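Local coordinates for protein nuclear hormone receptor HR38 (Drosophila melanogaster, PDB 1PDU) that is an orphan nuclear receptor that mediates an atypical ecdysteroid signalling pathway in the fly, at residues L92-D104 / F135-F149. Residues are numbered along the deposited sequence; the frame is centred on the assembly and turned at random.
Sequences LFVLRLAYRARID and FSRSLHNLEIDISAF
The rings of Y99 and F149 lie face to face, their planes only 7° from parallel. Their centroids are 3.7 Å apart. The two side chains slide past each other in opposite directions, which gives two reciprocal CH-pi contacts, each CB over the face of the other ring; Y99 CB is 3.9 Å from the F149 centroid. In both residues CG stands anti to the backbone N, and this carries each ring out past the other's CB. Y99 then reaches past F149 with its hydroxyl, and OH donates to I144 O at 2.6 Å. This oxygen lies at the edge of the tyrosine ring, while the donor is tilted 34° from the carbonyl plane. The bond ties helix 78-100 to the turn between helices 128-142 and 146-157, where D145 OD1 caps the second helix by accepting from A148 N. L95 meets F149 from the opposite direction, CG 3.4 Å from CE1.

The crossing lies within the largely helical ligand-binding domain of a nuclear receptor, a layered helical sandwich with a small two-stranded sheet. Here the axes of 92-100 and 135-142 cross at -63°. They approach to 8.1 Å, a spacing consistent with the small A98 and S136 at the crossing. A98 CB abuts the edge of the F135 ring, 3.7 Å from CD2, and also touches L139 CD1. S136 OG donates to A98 O at 2.6 Å, in the carbonyl plane and on a lone pair, gripping a carbonyl near the C-terminal end of its helix. H140 NE2 adds weak, bent bonds to A98 O and to A101 O, the latter 3.0 Å long. Beyond these segments, H23 of helix 15-25 meets the F149 ring at a steep angle, and L208 of helix 204-225 touches L95.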
loop_
_atom_site.group_PDB
_atom_site.type_symbol
_atom_site.label_atom_id
_atom_site.label_comp_id
_atom_site.label_asym_id
_atom_site.label_seq_id
_atom_site.Cartn_x
_atom_site.Cartn_y
_atom_site.Cartn_z
ATOM N N LEU A 92 1.783 -0.725 -2.064
ATOM C CA LEU A 92 1.612 -0.078 -0.768
ATOM C C LEU A 92 0.252 0.600 -0.734
ATOM O O LEU A 92 -0.467 0.539 0.265
ATOM C CB LEU A 92 2.723 0.945 -0.547
ATOM C CG LEU A 92 4.076 0.256 -0.361
ATOM C CD1 LEU A 92 5.235 1.246 -0.424
ATOM C CD2 LEU A 92 4.041 -0.457 0.980
ATOM N N PHE A 93 -0.099 1.235 -1.845
ATOM C CA PHE A 93 -1.369 1.915 -1.948
ATOM C C PHE A 93 -2.511 0.912 -1.737
ATOM O O PHE A 93 -3.419 1.145 -0.940
ATOM C CB PHE A 93 -1.488 2.582 -3.321
ATOM C CG PHE A 93 -2.797 3.298 -3.537
ATOM C CD1 PHE A 93 -3.094 4.462 -2.836
ATOM C CD2 PHE A 93 -3.741 2.792 -4.429
ATOM C CE1 PHE A 93 -4.319 5.119 -3.017
ATOM C CE2 PHE A 93 -4.970 3.438 -4.616
ATOM C CZ PHE A 93 -5.262 4.603 -3.908
ATOM N N VAL A 94 -2.454 -0.208 -2.443
ATOM C CA VAL A 94 -3.495 -1.218 -2.331
ATOM C C VAL A 94 -3.506 -1.890 -0.959
ATOM O O VAL A 94 -4.573 -2.154 -0.400
ATOM C CB VAL A 94 -3.345 -2.277 -3.452
ATOM C CG1 VAL A 94 -4.364 -3.370 -3.285
ATOM C CG2 VAL A 94 -3.549 -1.608 -4.815
ATOM N N LEU A 95 -2.322 -2.141 -0.410
ATOM C CA LEU A 95 -2.212 -2.776 0.896
ATOM C C LEU A 95 -2.829 -1.910 1.993
ATOM O O LEU A 95 -3.599 -2.407 2.813
ATOM C CB LEU A 95 -0.745 -3.071 1.229
ATOM C CG LEU A 95 -0.530 -3.791 2.566
ATOM C CD1 LEU A 95 -1.200 -5.156 2.525
ATOM C CD2 LEU A 95 0.958 -3.933 2.852
ATOM N N ARG A 96 -2.505 -0.621 2.010
ATOM C CA ARG A 96 -3.056 0.273 3.026
ATOM C C ARG A 96 -4.546 0.414 2.849
ATOM O O ARG A 96 -5.310 0.417 3.820
ATOM C CB ARG A 96 -2.391 1.653 2.961
ATOM C CG ARG A 96 -1.111 1.713 3.796
ATOM C CD ARG A 96 -0.056 2.558 3.148
ATOM N NE ARG A 96 -0.163 3.963 3.517
ATOM C CZ ARG A 96 0.425 4.504 4.580
ATOM N NH1 ARG A 96 1.162 3.754 5.391
ATOM N NH2 ARG A 96 0.299 5.805 4.813
ATOM N N LEU A 97 -4.958 0.528 1.596
ATOM C CA LEU A 97 -6.363 0.667 1.280
ATOM C C LEU A 97 -7.143 -0.530 1.801
ATOM O O LEU A 97 -8.145 -0.367 2.489
ATOM C CB LEU A 97 -6.542 0.789 -0.234
ATOM C CG LEU A 97 -7.975 0.868 -0.747
ATOM C CD1 LEU A 97 -8.740 1.939 0.016
ATOM C CD2 LEU A 97 -7.946 1.164 -2.245
ATOM N N ALA A 98 -6.667 -1.730 1.479
ATOM C CA ALA A 98 -7.335 -2.957 1.892
ATOM C C ALA A 98 -7.331 -3.171 3.400
ATOM O O ALA A 98 -8.312 -3.664 3.959
ATOM C CB ALA A 98 -6.707 -4.153 1.197
ATOM N N TYR A 99 -6.233 -2.803 4.058
ATOM C CA TYR A 99 -6.120 -2.967 5.506
ATOM C C TYR A 99 -7.133 -2.129 6.277
ATOM O O TYR A 99 -7.775 -2.616 7.208
ATOM C CB TYR A 99 -4.725 -2.584 5.972
ATOM C CG TYR A 99 -4.457 -2.922 7.424
ATOM C CD1 TYR A 99 -4.609 -4.228 7.885
ATOM C CD2 TYR A 99 -4.030 -1.950 8.327
ATOM C CE1 TYR A 99 -4.336 -4.562 9.205
ATOM C CE2 TYR A 99 -3.756 -2.271 9.657
ATOM C CZ TYR A 99 -3.912 -3.582 10.087
ATOM O OH TYR A 99 -3.656 -3.933 11.392
ATOM N N ARG A 100 -7.270 -0.869 5.872
ATOM C CA ARG A 100 -8.173 0.083 6.509
ATOM C C ARG A 100 -9.653 -0.162 6.204
ATOM O O ARG A 100 -10.513 0.099 7.035
ATOM C CB ARG A 100 -7.797 1.495 6.074
ATOM C CG ARG A 100 -8.012 2.564 7.130
ATOM C CD ARG A 100 -7.531 3.883 6.573
ATOM N NE ARG A 100 -7.304 4.916 7.577
ATOM C CZ ARG A 100 -8.224 5.342 8.430
ATOM N NH1 ARG A 100 -9.437 4.816 8.415
ATOM N NH2 ARG A 100 -7.943 6.327 9.266
ATOM N N ALA A 101 -9.941 -0.657 5.003
ATOM C CA ALA A 101 -11.314 -0.923 4.602
ATOM C C ALA A 101 -11.957 -1.980 5.494
ATOM O O ALA A 101 -11.331 -2.989 5.835
ATOM C CB ALA A 101 -11.354 -1.374 3.148
ATOM N N ARG A 102 -13.205 -1.746 5.879
ATOM C CA ARG A 102 -13.919 -2.703 6.718
ATOM C C ARG A 102 -15.047 -3.371 5.932
ATOM O O ARG A 102 -15.621 -2.774 5.014
ATOM C CB ARG A 102 -14.467 -2.005 7.961
ATOM N N ILE A 103 -15.347 -4.618 6.297
ATOM C CA ILE A 103 -16.392 -5.404 5.644
ATOM C C ILE A 103 -17.762 -4.738 5.705
ATOM O O ILE A 103 -18.115 -4.097 6.700
ATOM C CB ILE A 103 -16.494 -6.797 6.274
ATOM C CG1 ILE A 103 -17.611 -7.600 5.606
ATOM C CG2 ILE A 103 -16.746 -6.675 7.768
ATOM C CD1 ILE A 103 -17.736 -9.025 6.126
ATOM N N ASP A 104 -18.530 -4.896 4.627
ATOM C CA ASP A 104 -19.863 -4.302 4.526
ATOM C C ASP A 104 -19.765 -2.840 4.917
ATOM O O ASP A 104 -20.268 -2.421 5.962
ATOM C CB ASP A 104 -20.847 -5.017 5.452
ATOM C CG ASP A 104 -21.017 -6.471 5.096
ATOM O OD1 ASP A 104 -21.321 -6.762 3.918
ATOM O OD2 ASP A 104 -20.855 -7.324 5.996
ATOM N N PHE A 135 -9.408 -8.911 -1.123
ATOM C CA PHE A 135 -8.113 -9.052 -0.458
ATOM C C PHE A 135 -8.236 -8.496 0.967
ATOM O O PHE A 135 -7.669 -9.028 1.914
ATOM C CB PHE A 135 -7.056 -8.276 -1.237
ATOM C CG PHE A 135 -5.676 -8.355 -0.650
ATOM C CD1 PHE A 135 -4.978 -9.557 -0.628
ATOM C CD2 PHE A 135 -5.066 -7.219 -0.133
ATOM C CE1 PHE A 135 -3.693 -9.623 -0.100
ATOM C CE2 PHE A 135 -3.786 -7.278 0.393
ATOM C CZ PHE A 135 -3.100 -8.484 0.410
ATOM N N SER A 136 -8.993 -7.417 1.099
ATOM C CA SER A 136 -9.229 -6.774 2.380
ATOM C C SER A 136 -9.801 -7.776 3.386
ATOM O O SER A 136 -9.268 -7.937 4.488
ATOM C CB SER A 136 -10.202 -5.605 2.190
ATOM O OG SER A 136 -10.528 -4.975 3.418
ATOM N N ARG A 137 -10.881 -8.450 3.004
ATOM C CA ARG A 137 -11.511 -9.431 3.885
ATOM C C ARG A 137 -10.511 -10.529 4.232
ATOM O O ARG A 137 -10.488 -11.033 5.357
ATOM C CB ARG A 137 -12.758 -10.025 3.223
ATOM C CG ARG A 137 -13.843 -8.991 2.946
ATOM C CD ARG A 137 -15.131 -9.630 2.430
ATOM N NE ARG A 137 -14.993 -10.202 1.089
ATOM C CZ ARG A 137 -15.349 -9.586 -0.039
ATOM N NH1 ARG A 137 -15.180 -10.193 -1.208
ATOM N NH2 ARG A 137 -15.884 -8.370 0.000
ATOM N N SER A 138 -9.672 -10.885 3.268
ATOM C CA SER A 138 -8.664 -11.909 3.497
ATOM C C SER A 138 -7.725 -11.478 4.636
ATOM O O SER A 138 -7.440 -12.264 5.544
ATOM C CB SER A 138 -7.857 -12.154 2.212
ATOM O OG SER A 138 -6.830 -13.124 2.408
ATOM N N LEU A 139 -7.251 -10.231 4.583
ATOM C CA LEU A 139 -6.349 -9.702 5.613
ATOM C C LEU A 139 -6.958 -9.780 7.009
ATOM O O LEU A 139 -6.324 -10.246 7.959
ATOM C CB LEU A 139 -5.997 -8.240 5.330
ATOM C CG LEU A 139 -5.130 -7.905 4.117
ATOM C CD1 LEU A 139 -5.067 -6.396 3.947
ATOM C CD2 LEU A 139 -3.743 -8.496 4.293
ATOM N N HIS A 140 -8.194 -9.315 7.116
ATOM C CA HIS A 140 -8.905 -9.298 8.379
ATOM C C HIS A 140 -9.290 -10.675 8.916
ATOM O O HIS A 140 -9.452 -10.842 10.125
ATOM C CB HIS A 140 -10.119 -8.389 8.239
ATOM C CG HIS A 140 -9.757 -6.992 7.835
ATOM N ND1 HIS A 140 -8.869 -6.219 8.558
ATOM C CD2 HIS A 140 -10.108 -6.250 6.756
ATOM C CE1 HIS A 140 -8.691 -5.065 7.941
ATOM N NE2 HIS A 140 -9.431 -5.059 6.845
ATOM N N ASN A 141 -9.432 -11.660 8.030
ATOM C CA ASN A 141 -9.761 -13.008 8.474
ATOM C C ASN A 141 -8.564 -13.552 9.222
ATOM O O ASN A 141 -8.710 -14.242 10.230
ATOM C CB ASN A 141 -10.086 -13.925 7.288
ATOM C CG ASN A 141 -11.497 -13.722 6.772
ATOM O OD1 ASN A 141 -12.456 -13.654 7.554
ATOM N ND2 ASN A 141 -11.639 -13.634 5.453
ATOM N N LEU A 142 -7.381 -13.233 8.717
ATOM C CA LEU A 142 -6.140 -13.666 9.328
ATOM C C LEU A 142 -5.863 -12.858 10.594
ATOM O O LEU A 142 -5.134 -13.307 11.482
ATOM C CB LEU A 142 -4.989 -13.474 8.346
ATOM C CG LEU A 142 -3.595 -13.746 8.902
ATOM C CD1 LEU A 142 -3.533 -15.181 9.387
ATOM C CD2 LEU A 142 -2.541 -13.493 7.835
ATOM N N GLU A 143 -6.457 -11.671 10.676
ATOM C CA GLU A 143 -6.261 -10.780 11.815
ATOM C C GLU A 143 -4.787 -10.409 11.945
ATOM O O GLU A 143 -3.965 -11.200 12.420
ATOM C CB GLU A 143 -6.754 -11.429 13.110
ATOM C CG GLU A 143 -8.268 -11.560 13.191
ATOM C CD GLU A 143 -8.730 -12.313 14.436
ATOM O OE1 GLU A 143 -9.958 -12.360 14.682
ATOM O OE2 GLU A 143 -7.867 -12.860 15.162
ATOM N N ILE A 144 -4.472 -9.194 11.504
ATOM C CA ILE A 144 -3.116 -8.674 11.542
ATOM C C ILE A 144 -3.098 -7.416 12.409
ATOM O O ILE A 144 -3.803 -6.450 12.117
ATOM C CB ILE A 144 -2.632 -8.334 10.106
ATOM C CG1 ILE A 144 -2.669 -9.601 9.239
ATOM C CG2 ILE A 144 -1.226 -7.737 10.142
ATOM C CD1 ILE A 144 -2.437 -9.358 7.758
ATOM N N ASP A 145 -2.313 -7.434 13.486
ATOM C CA ASP A 145 -2.231 -6.259 14.353
ATOM C C ASP A 145 -1.381 -5.177 13.679
ATOM O O ASP A 145 -0.692 -5.441 12.685
ATOM C CB ASP A 145 -1.663 -6.618 15.740
ATOM C CG ASP A 145 -0.327 -7.345 15.672
ATOM O OD1 ASP A 145 0.500 -7.046 14.779
ATOM O OD2 ASP A 145 -0.096 -8.213 16.536
ATOM N N ILE A 146 -1.435 -3.962 14.219
ATOM C CA ILE A 146 -0.708 -2.843 13.643
ATOM C C ILE A 146 0.798 -3.070 13.499
ATOM O O ILE A 146 1.396 -2.658 12.506
ATOM C CB ILE A 146 -0.998 -1.541 14.434
ATOM C CG1 ILE A 146 -0.674 -0.338 13.552
ATOM C CG2 ILE A 146 -0.194 -1.496 15.737
ATOM C CD1 ILE A 146 -1.211 0.975 14.094
ATOM N N SER A 147 1.406 -3.752 14.462
ATOM C CA SER A 147 2.841 -4.028 14.402
ATOM C C SER A 147 3.178 -4.979 13.250
ATOM O O SER A 147 4.179 -4.807 12.552
ATOM C CB SER A 147 3.331 -4.668 15.708
ATOM O OG SER A 147 3.068 -3.848 16.828
ATOM N N ALA A 148 2.354 -6.006 13.073
ATOM C CA ALA A 148 2.599 -6.969 12.018
ATOM C C ALA A 148 2.344 -6.296 10.672
ATOM O O ALA A 148 3.075 -6.523 9.715
ATOM C CB ALA A 148 1.695 -8.197 12.193
ATOM N N PHE A 149 1.324 -5.446 10.611
ATOM C CA PHE A 149 1.009 -4.776 9.357
ATOM C C PHE A 149 2.120 -3.839 8.908
ATOM O O PHE A 149 2.474 -3.808 7.724
ATOM C CB PHE A 149 -0.287 -3.981 9.462
ATOM C CG PHE A 149 -0.690 -3.345 8.173
ATOM C CD1 PHE A 149 -1.048 -4.131 7.080
ATOM C CD2 PHE A 149 -0.637 -1.965 8.018
ATOM C CE1 PHE A 149 -1.342 -3.546 5.849
ATOM C CE2 PHE A 149 -0.926 -1.372 6.798
ATOM C CZ PHE A 149 -1.277 -2.154 5.710
#